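Local coordinates for protein cyclopenase asqI (Emericella nidulans, PDB 5YY3) that catalyses the conversion of 4'-methoxycyclopenin into 4'-methoxyviridicatin with release of methyl isocyanate, as a zinc-dependent lyase of the tyrosinase family in aspoquinolone biosynthesis, at residues A252-L257 with A387-C392. Numbering follows the deposited sequence.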
loop_
_atom_site.group_PDB
_atom_site.type_symbol
_atom_site.label_atom_id
_atom_site.label_comp_id
_atom_site.label_asym_id
_atom_site.label_seq_id
_atom_site.Cartn_x
_atom_site.Cartn_y
_atom_site.Cartn_z
ATOM N N ALA A 252 -12.994 -9.102 -13.545
ATOM C CA ALA A 252 -13.155 -8.787 -14.950
ATOM C C ALA A 252 -12.140 -9.563 -15.775
ATOM O O ALA A 252 -10.940 -9.433 -15.545
ATOM C CB ALA A 252 -12.994 -7.289 -15.172
ATOM N N PRO A 253 -12.611 -10.363 -16.748
ATOM C CA PRO A 253 -11.676 -11.120 -17.595
ATOM C C PRO A 253 -10.683 -10.170 -18.285
ATOM O O PRO A 253 -11.046 -9.004 -18.463
ATOM C CB PRO A 253 -12.598 -11.816 -18.612
ATOM C CG PRO A 253 -13.945 -11.786 -18.015
ATOM C CD PRO A 253 -14.009 -10.560 -17.156
ATOM N N ILE A 254 -9.477 -10.626 -18.635
ATOM C CA ILE A 254 -8.536 -9.729 -19.321
ATOM C C ILE A 254 -9.160 -9.217 -20.596
ATOM O O ILE A 254 -9.803 -9.976 -21.334
ATOM C CB ILE A 254 -7.205 -10.362 -19.717
ATOM C CG1 ILE A 254 -6.876 -11.558 -18.863
ATOM C CG2 ILE A 254 -6.085 -9.318 -19.657
ATOM C CD1 ILE A 254 -5.548 -12.056 -19.215
ATOM N N SER A 255 -8.924 -7.935 -20.856
ATOM C CA SER A 255 -9.740 -7.154 -21.775
ATOM C C SER A 255 -10.009 -7.866 -23.104
ATOM O O SER A 255 -11.080 -7.732 -23.676
ATOM C CB SER A 255 -9.064 -5.817 -22.008
ATOM O OG SER A 255 -8.369 -5.451 -20.824
ATOM N N SER A 256 -9.057 -8.654 -23.574
ATOM C CA SER A 256 -9.236 -9.344 -24.843
ATOM C C SER A 256 -10.399 -10.351 -24.774
ATOM O O SER A 256 -11.063 -10.604 -25.774
ATOM C CB SER A 256 -7.922 -10.025 -25.248
ATOM O OG SER A 256 -6.790 -9.191 -24.955
ATOM N N LEU A 257 -10.671 -10.886 -23.583
ATOM C CA LEU A 257 -11.690 -11.916 -23.380
ATOM C C LEU A 257 -13.057 -11.343 -23.036
ATOM O O LEU A 257 -14.054 -12.069 -23.044
ATOM C CB LEU A 257 -11.276 -12.874 -22.255
ATOM C CG LEU A 257 -10.036 -13.753 -22.421
ATOM C CD1 LEU A 257 -9.772 -14.509 -21.134
ATOM C CD2 LEU A 257 -10.209 -14.718 -23.570
ATOM N N ALA A 387 -11.998 -21.008 -16.146
ATOM C CA ALA A 387 -12.235 -21.133 -14.712
ATOM C C ALA A 387 -10.999 -20.774 -13.851
ATOM O O ALA A 387 -11.135 -19.996 -12.893
ATOM C CB ALA A 387 -12.716 -22.536 -14.381
ATOM N N PRO A 388 -9.797 -21.324 -14.176
ATOM C CA PRO A 388 -8.632 -20.955 -13.353
ATOM C C PRO A 388 -8.347 -19.450 -13.296
ATOM O O PRO A 388 -7.677 -19.001 -12.365
ATOM C CB PRO A 388 -7.462 -21.684 -14.037
ATOM C CG PRO A 388 -8.084 -22.824 -14.736
ATOM C CD PRO A 388 -9.448 -22.358 -15.172
ATOM N N ARG A 389 -8.848 -18.684 -14.257
ATOM C CA ARG A 389 -8.576 -17.253 -14.286
ATOM C C ARG A 389 -9.334 -16.515 -13.186
ATOM O O ARG A 389 -8.889 -15.481 -12.688
ATOM C CB ARG A 389 -8.957 -16.653 -15.637
ATOM C CG ARG A 389 -8.472 -17.404 -16.855
ATOM C CD ARG A 389 -9.002 -16.741 -18.121
ATOM N NE ARG A 389 -8.437 -17.395 -19.288
ATOM C CZ ARG A 389 -7.275 -17.063 -19.841
ATOM N NH1 ARG A 389 -6.571 -16.058 -19.344
ATOM N NH2 ARG A 389 -6.817 -17.727 -20.897
ATOM N N ASP A 390 -10.488 -17.058 -12.817
ATOM C CA ASP A 390 -11.445 -16.389 -11.933
ATOM C C ASP A 390 -11.207 -16.725 -10.449
ATOM O O ASP A 390 -11.172 -17.898 -10.078
ATOM C CB ASP A 390 -12.850 -16.800 -12.363
ATOM C CG ASP A 390 -13.939 -15.924 -11.775
ATOM O OD1 ASP A 390 -13.740 -15.364 -10.671
ATOM O OD2 ASP A 390 -15.011 -15.829 -12.426
ATOM N N PRO A 391 -11.033 -15.701 -9.597
ATOM C CA PRO A 391 -10.780 -15.979 -8.174
ATOM C C PRO A 391 -11.932 -16.697 -7.474
ATOM O O PRO A 391 -11.682 -17.373 -6.466
ATOM C CB PRO A 391 -10.575 -14.583 -7.568
ATOM C CG PRO A 391 -10.141 -13.735 -8.713
ATOM C CD PRO A 391 -10.944 -14.258 -9.894
ATOM N N CYS A 392 -13.167 -16.581 -7.960
ATOM C CA CYS A 392 -14.243 -17.300 -7.267
ATOM C C CYS A 392 -14.043 -18.822 -7.361
ATOM O O CYS A 392 -14.422 -19.555 -6.449
ATOM C CB CYS A 392 -15.632 -16.899 -7.792
ATOM S SG CYS A 392 -16.109 -17.477 -9.434
#
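The CD1 methyl of L257 lies over one face of the R389 guanidinium, about 3.6 Å from its plane and displaced from the centre of the group. Its closest atom there is R389 NE, 3.7 Å from L257 CD1, and the same methyl also touches R389 CD, so the packing runs from the aliphatic chain onto the flat head. I254 comes in across the arginine at about a right angle and brings its CD1 to 4.1 Å from NH1 of R389, an oblique van der Waals contact. No hydrogen bond joins the two segments. Leucine and isoleucine suit these places because a methyl can lie against a guanidinium without competing for its N-H groups.

R389 reaches across because its chain is extended from CG to NE (chi2 176°, chi3 175°). Arginine suits this place by joining a long aliphatic chain to N-H groups: NH1 is held by a salt bridge to D178 and a hydrogen bond to the backbone carbonyl of M456. I254 also packs on D178. L257 N bonds to I254 O, closing a turn with I254 and L257 at its ends, and both reach R389. Behind R389, D390 N bonds to A387 O, and D390 is the N-cap of helix 391-410: aspartate offers its OD1 to the helix N-H of C392, 3.0 Å from C392 N, and OD1 also bonds to Y264.

The contact thus joins the loop between helices 210-231 and 288-304 to the 3-10 turn 387-389 that leads into helix 391-410, within the hemocyanin-like domain, whose metal in this enzyme is zinc. R389 lies about 8 Å, side chain to side chain, from the zinc ligand H186, which P388 touches. Burying a guanidinium against methyl groups is costly unless its charge is answered; D178 probably offsets that charge, the M456 carbonyl accepts a hydrogen bond from NH1, and L257 and I254 supply apolar packing.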